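Local structure of serine acetyltransferase (3P1B) at residues G188-I193 and G220-P225; C197-S202 and V231-G236. The protein probably transfers an acetyl group to the hydroxyl of serine, a step of cysteine biosynthesis, as other serine acetyltransferases of the hexapeptide-repeat family do. All blocks are in the same frame, centred on the assembly; numbering follows the deposited sequence.

Interaction 1 of 2, residues G188-I193 and G220-P225; sequences GETAII and GTKRHP. With SO4 (sulfate ion), chain D.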
loop_
_atom_site.group_PDB
_atom_site.type_symbol
_atom_site.label_atom_id
_atom_site.label_comp_id
_atom_site.label_asym_id
_atom_site.label_seq_id
_atom_site.Cartn_x
_atom_site.Cartn_y
_atom_site.Cartn_z
ATOM N N GLY A 188 -6.473 -4.749 -15.767
ATOM C CA GLY A 188 -7.740 -4.151 -16.193
ATOM C C GLY A 188 -8.879 -5.126 -16.384
ATOM O O GLY A 188 -8.655 -6.359 -16.479
ATOM N N GLU A 189 -10.099 -4.552 -16.415
ATOM C CA GLU A 189 -11.356 -5.310 -16.372
ATOM C C GLU A 189 -11.444 -6.314 -17.521
ATOM O O GLU A 189 -12.039 -7.362 -17.364
ATOM C CB GLU A 189 -12.575 -4.351 -16.353
ATOM C CG GLU A 189 -13.892 -4.967 -16.739
ATOM C CD GLU A 189 -15.104 -4.007 -16.546
ATOM O OE1 GLU A 189 -16.141 -4.465 -16.040
ATOM O OE2 GLU A 189 -14.993 -2.798 -16.868
ATOM N N THR A 190 -10.800 -6.016 -18.639
ATOM C CA THR A 190 -10.927 -6.875 -19.805
ATOM C C THR A 190 -9.595 -7.528 -20.141
ATOM O O THR A 190 -9.414 -8.095 -21.229
ATOM C CB THR A 190 -11.536 -6.152 -21.065
ATOM O OG1 THR A 190 -10.602 -5.226 -21.657
ATOM C CG2 THR A 190 -12.825 -5.448 -20.698
ATOM N N ALA A 191 -8.668 -7.469 -19.181
ATOM C CA ALA A 191 -7.376 -8.165 -19.325
ATOM C C ALA A 191 -7.599 -9.687 -19.476
ATOM O O ALA A 191 -8.466 -10.273 -18.837
ATOM C CB ALA A 191 -6.504 -7.906 -18.092
ATOM N N ILE A 192 -6.837 -10.337 -20.364
ATOM C CA ILE A 192 -6.900 -11.816 -20.423
ATOM C C ILE A 192 -5.453 -12.282 -20.290
ATOM O O ILE A 192 -4.629 -11.759 -20.986
ATOM C CB ILE A 192 -7.524 -12.284 -21.763
ATOM C CG1 ILE A 192 -9.049 -12.120 -21.687
ATOM C CG2 ILE A 192 -7.131 -13.735 -22.109
ATOM C CD1 ILE A 192 -9.690 -12.130 -23.040
ATOM N N ILE A 193 -5.148 -13.173 -19.349
ATOM C CA ILE A 193 -3.765 -13.607 -19.108
ATOM C C ILE A 193 -3.753 -15.157 -19.134
ATOM O O ILE A 193 -4.537 -15.808 -18.486
ATOM C CB ILE A 193 -3.149 -13.087 -17.722
ATOM C CG1 ILE A 193 -3.177 -11.528 -17.609
ATOM C CG2 ILE A 193 -1.704 -13.574 -17.598
ATOM C CD1 ILE A 193 -2.947 -10.940 -16.110
ATOM N N GLY A 220 -17.103 0.234 -20.429
ATOM C CA GLY A 220 -16.800 -1.164 -20.768
ATOM C C GLY A 220 -16.124 -1.315 -22.126
ATOM O O GLY A 220 -15.395 -0.427 -22.537
ATOM N N THR A 221 -16.404 -2.435 -22.817
ATOM C CA THR A 221 -15.766 -2.909 -24.081
ATOM C C THR A 221 -14.348 -3.444 -23.944
ATOM O O THR A 221 -13.587 -2.948 -23.105
ATOM C CB THR A 221 -15.750 -1.924 -25.279
ATOM O OG1 THR A 221 -14.571 -1.097 -25.236
ATOM C CG2 THR A 221 -17.045 -1.118 -25.393
ATOM N N LYS A 222 -13.969 -4.384 -24.824
ATOM C CA LYS A 222 -12.643 -5.008 -24.743
ATOM C C LYS A 222 -11.556 -3.978 -24.990
ATOM O O LYS A 222 -11.449 -3.405 -26.094
ATOM C CB LYS A 222 -12.508 -6.233 -25.675
ATOM C CG LYS A 222 -11.063 -6.664 -26.038
ATOM C CD LYS A 222 -10.238 -7.071 -24.802
ATOM C CE LYS A 222 -9.339 -8.275 -25.085
ATOM N NZ LYS A 222 -8.282 -8.339 -24.069
ATOM N N ARG A 223 -10.748 -3.702 -23.967
ATOM C CA ARG A 223 -9.818 -2.555 -24.096
ATOM C C ARG A 223 -8.431 -2.696 -23.431
ATOM O O ARG A 223 -7.619 -1.754 -23.445
ATOM C CB ARG A 223 -10.542 -1.260 -23.657
ATOM C CG ARG A 223 -10.775 -1.137 -22.142
ATOM C CD ARG A 223 -11.950 -0.239 -21.766
ATOM N NE ARG A 223 -12.194 -0.232 -20.296
ATOM C CZ ARG A 223 -12.884 -1.140 -19.614
ATOM N NH1 ARG A 223 -13.442 -2.176 -20.229
ATOM N NH2 ARG A 223 -13.067 -1.015 -18.297
ATOM N N HIS A 224 -8.180 -3.877 -22.867
ATOM C CA HIS A 224 -6.988 -4.181 -22.054
ATOM C C HIS A 224 -6.224 -5.321 -22.817
ATOM O O HIS A 224 -6.819 -5.963 -23.689
ATOM C CB HIS A 224 -7.459 -4.591 -20.642
ATOM C CG HIS A 224 -8.323 -3.564 -19.927
ATOM N ND1 HIS A 224 -7.903 -2.271 -19.680
ATOM C CD2 HIS A 224 -9.533 -3.676 -19.323
ATOM C CE1 HIS A 224 -8.817 -1.627 -18.987
ATOM N NE2 HIS A 224 -9.821 -2.458 -18.743
ATOM N N PRO A 225 -4.914 -5.570 -22.528
ATOM C CA PRO A 225 -4.249 -6.648 -23.276
ATOM C C PRO A 225 -4.780 -8.078 -23.082
ATOM O O PRO A 225 -5.519 -8.361 -22.172
ATOM C CB PRO A 225 -2.786 -6.580 -22.778
ATOM C CG PRO A 225 -2.632 -5.161 -22.230
ATOM C CD PRO A 225 -3.984 -4.931 -21.582
HETATM S S SO4 D . -9.762 1.399 -17.863
HETATM O O1 SO4 D . -10.074 1.221 -19.250
HETATM O O2 SO4 D . -8.469 0.791 -17.518
HETATM O O3 SO4 D . -9.769 2.800 -17.442
HETATM O O4 SO4 D . -10.800 0.636 -17.190
#

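Interaction 2 of 2, residues C197-S202 and V231-G236; sequences CRIYQS and VTIGTG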
loop_
_atom_site.group_PDB
_atom_site.type_symbol
_atom_site.label_atom_id
_atom_site.label_comp_id
_atom_site.label_asym_id
_atom_site.label_seq_id
_atom_site.Cartn_x
_atom_site.Cartn_y
_atom_site.Cartn_z
ATOM N N CYS A 197 2.017 -17.147 -16.223
ATOM C CA CYS A 197 2.356 -15.730 -16.318
ATOM C C CYS A 197 3.068 -15.246 -15.017
ATOM O O CYS A 197 2.592 -15.448 -13.922
ATOM C CB CYS A 197 1.083 -14.908 -16.564
ATOM S SG CYS A 197 1.484 -13.164 -16.827
ATOM N N ARG A 198 4.203 -14.583 -15.150
ATOM C CA ARG A 198 4.972 -14.110 -13.987
ATOM C C ARG A 198 5.083 -12.602 -14.137
ATOM O O ARG A 198 5.558 -12.100 -15.140
ATOM C CB ARG A 198 6.388 -14.706 -14.023
ATOM C CG ARG A 198 7.329 -14.203 -12.947
ATOM C CD ARG A 198 8.709 -14.919 -13.078
ATOM N NE ARG A 198 8.514 -16.368 -13.183
ATOM C CZ ARG A 198 9.458 -17.293 -13.363
ATOM N NH1 ARG A 198 10.725 -16.960 -13.484
ATOM N NH2 ARG A 198 9.133 -18.577 -13.402
ATOM N N ILE A 199 4.638 -11.880 -13.132
ATOM C CA ILE A 199 4.537 -10.413 -13.244
ATOM C C ILE A 199 5.219 -9.745 -12.044
ATOM O O ILE A 199 4.918 -10.089 -10.876
ATOM C CB ILE A 199 3.001 -9.990 -13.278
ATOM C CG1 ILE A 199 2.399 -10.189 -14.681
ATOM C CG2 ILE A 199 2.779 -8.578 -12.747
ATOM C CD1 ILE A 199 0.843 -9.931 -14.713
ATOM N N TYR A 200 6.004 -8.705 -12.288
ATOM C CA TYR A 200 6.677 -8.018 -11.173
ATOM C C TYR A 200 5.922 -6.754 -10.709
ATOM O O TYR A 200 4.885 -6.361 -11.289
ATOM C CB TYR A 200 8.132 -7.680 -11.570
ATOM C CG TYR A 200 8.945 -8.922 -11.665
ATOM C CD1 TYR A 200 9.590 -9.449 -10.547
ATOM C CD2 TYR A 200 8.991 -9.655 -12.867
ATOM C CE1 TYR A 200 10.348 -10.612 -10.625
ATOM C CE2 TYR A 200 9.682 -10.897 -12.923
ATOM C CZ TYR A 200 10.357 -11.353 -11.814
ATOM O OH TYR A 200 11.086 -12.518 -11.890
ATOM N N GLN A 201 6.435 -6.146 -9.638
ATOM C CA GLN A 201 6.003 -4.828 -9.201
ATOM C C GLN A 201 5.945 -3.786 -10.352
ATOM O O GLN A 201 6.727 -3.847 -11.312
ATOM C CB GLN A 201 6.897 -4.290 -8.048
ATOM C CG GLN A 201 8.396 -4.086 -8.470
ATOM C CD GLN A 201 9.247 -5.350 -8.311
ATOM O OE1 GLN A 201 8.755 -6.482 -8.388
ATOM N NE2 GLN A 201 10.556 -5.145 -8.089
ATOM N N SER A 202 4.983 -2.883 -10.243
ATOM C CA SER A 202 4.871 -1.732 -11.152
ATOM C C SER A 202 4.531 -2.022 -12.628
ATOM O O SER A 202 4.681 -1.172 -13.518
ATOM C CB SER A 202 6.120 -0.859 -11.018
ATOM O OG SER A 202 5.965 -0.010 -9.908
ATOM N N VAL A 231 4.585 -15.943 -20.294
ATOM C CA VAL A 231 4.990 -14.553 -20.493
ATOM C C VAL A 231 5.594 -13.954 -19.199
ATOM O O VAL A 231 5.020 -14.106 -18.151
ATOM C CB VAL A 231 3.787 -13.674 -20.970
ATOM C CG1 VAL A 231 4.136 -12.230 -21.004
ATOM C CG2 VAL A 231 3.314 -14.091 -22.371
ATOM N N THR A 232 6.716 -13.240 -19.300
ATOM C CA THR A 232 7.279 -12.521 -18.139
ATOM C C THR A 232 7.296 -11.039 -18.417
ATOM O O THR A 232 7.773 -10.599 -19.468
ATOM C CB THR A 232 8.713 -13.002 -17.789
ATOM O OG1 THR A 232 8.688 -14.409 -17.536
ATOM C CG2 THR A 232 9.283 -12.263 -16.530
ATOM N N ILE A 233 6.764 -10.277 -17.473
ATOM C CA ILE A 233 6.665 -8.853 -17.614
ATOM C C ILE A 233 7.438 -8.180 -16.455
ATOM O O ILE A 233 7.044 -8.224 -15.294
ATOM C CB ILE A 233 5.196 -8.344 -17.673
ATOM C CG1 ILE A 233 4.324 -9.213 -18.566
ATOM C CG2 ILE A 233 5.174 -6.891 -18.174
ATOM C CD1 ILE A 233 2.846 -8.964 -18.287
ATOM N N GLY A 234 8.540 -7.541 -16.849
ATOM C CA GLY A 234 9.550 -7.004 -15.961
ATOM C C GLY A 234 9.063 -5.769 -15.237
ATOM O O GLY A 234 8.137 -5.063 -15.723
ATOM N N THR A 235 9.685 -5.547 -14.082
ATOM C CA THR A 235 9.438 -4.445 -13.178
ATOM C C THR A 235 9.192 -3.121 -13.959
ATOM O O THR A 235 10.021 -2.695 -14.794
ATOM C CB THR A 235 10.689 -4.321 -12.238
ATOM O OG1 THR A 235 11.829 -3.982 -13.055
ATOM C CG2 THR A 235 10.983 -5.665 -11.581
ATOM N N GLY A 236 8.038 -2.491 -13.761
ATOM C CA GLY A 236 7.787 -1.140 -14.370
ATOM C C GLY A 236 7.152 -1.050 -15.760
ATOM O O GLY A 236 6.741 0.057 -16.221
#

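Interaction 1 of 2, residues G188-I193 and G220-P225
H224 reaches across from 220-225 and lays its imidazole ring on G188, and here the packing is tight. CA of G188 stands 3.6 Å from the ring centroid, almost on the ring normal, a CH-pi contact, while the CG methylene of R223 lies over the opposite face. Beside this sandwich T190 turns its hydroxyl into the loop: with OG1 placed between the backbone N and the carbonyl carbon (chi1 72°), it receives a nearly straight bond from R223 N, 2.8 Å from T190 OG1, and a weak one from H224 N. The backbones draw together next to it, where I192 N donates to P225 O at 3.0 Å.

The solvent side is looser, and there the partly exposed K222 passes the exposed I192. Bends at chi2 and chi3 fold K222 back on itself and carry NZ to T190 O at 3.1 Å; NZ also bonds H224 O and T226 OG1, three acceptors for one ammonium. At the other end, covered by A117 and P116 of the second subunit, NH2 of R223 meets OE2 of E189 at 3.0 Å, in the guanidinium plane and on the anti lone pair of the carboxylate, the two planes standing 72° apart. Y144 holds the other oxygen of E189, and R223 NH1 closes back on T221 O. NE and NH2 of R223 grip the sulfate, with NE 2.8 Å from sulfate O1; H209 also binds this anion. Joining a type I beta turn to the end of a long loop, the contact links successive coils of a left-handed parallel beta-helix, the fold of hexapeptide acyltransferases.

Interaction 2 of 2, residues C197-S202 and V231-G236
C197 lies level with V231 where two coils of the left-handed parallel beta-helix run alongside each other, the two segments only 4° from parallel. CA of C197 rests against V231 O, and the parallel pairing begins at R198, whose N donates to V231 O at 3.1 Å. The carbonyl of R198 then accepts from I233 N at 3.2 Å, almost head-on, so this one residue uses both its N-H and its C=O on the same neighbouring segment. Its guanidinium leaves the pair and bonds the backbone of H209 of the third subunit.

I199 points to the other face of the sheet, where it lies side by side with I233; CG1 of I199 comes within 3.8 Å of I233 CD1, and both side chains pack on L205 inside the coil. Y200 points toward 231-236. Its N bonds I233 O at 3.2 Å, and chi1 of -70° sets CG beside that N, which brings the ring edge to I233 O and to the CG2 methyl of T232. The hydroxyl of Y200 reaches H209 N of the third subunit. The CG2 methyl of T235 fits against Y200 CB at 3.5 Å and also touches the side chain of Q201, which runs alongside it.

Beyond Y200 the chains stay paired around the corner: Q201 O accepts from G236 N at 3.1 Å, with T235 CA also close to that oxygen. Last comes S202, whose carbonyl O lies 3.2 Å from CA of G236 and takes a bond from K238 NZ.

In the fold
Interaction 1 lies largely at a turn leading into one sheet of the beta-helix, interaction 2 on the strands of the next sheet, with centres about 17 Å apart. Strand 192-193 leads on to strand 198-200, and CD1 of I193 meets CD1 of I199 at 4.2 Å inside the coil. On the other coil, 220-225 runs through strand 226-227 to 231-236, so both contacts join the same pair of coils. H209 connects the two further: within its own chain it binds the sulfate held by R223, while the H209 of the third subunit is the residue that meets interaction 2. Another sulfate approaches the side chain of S202 to about 3 Å. Both ions probably come from the crystallisation liquor.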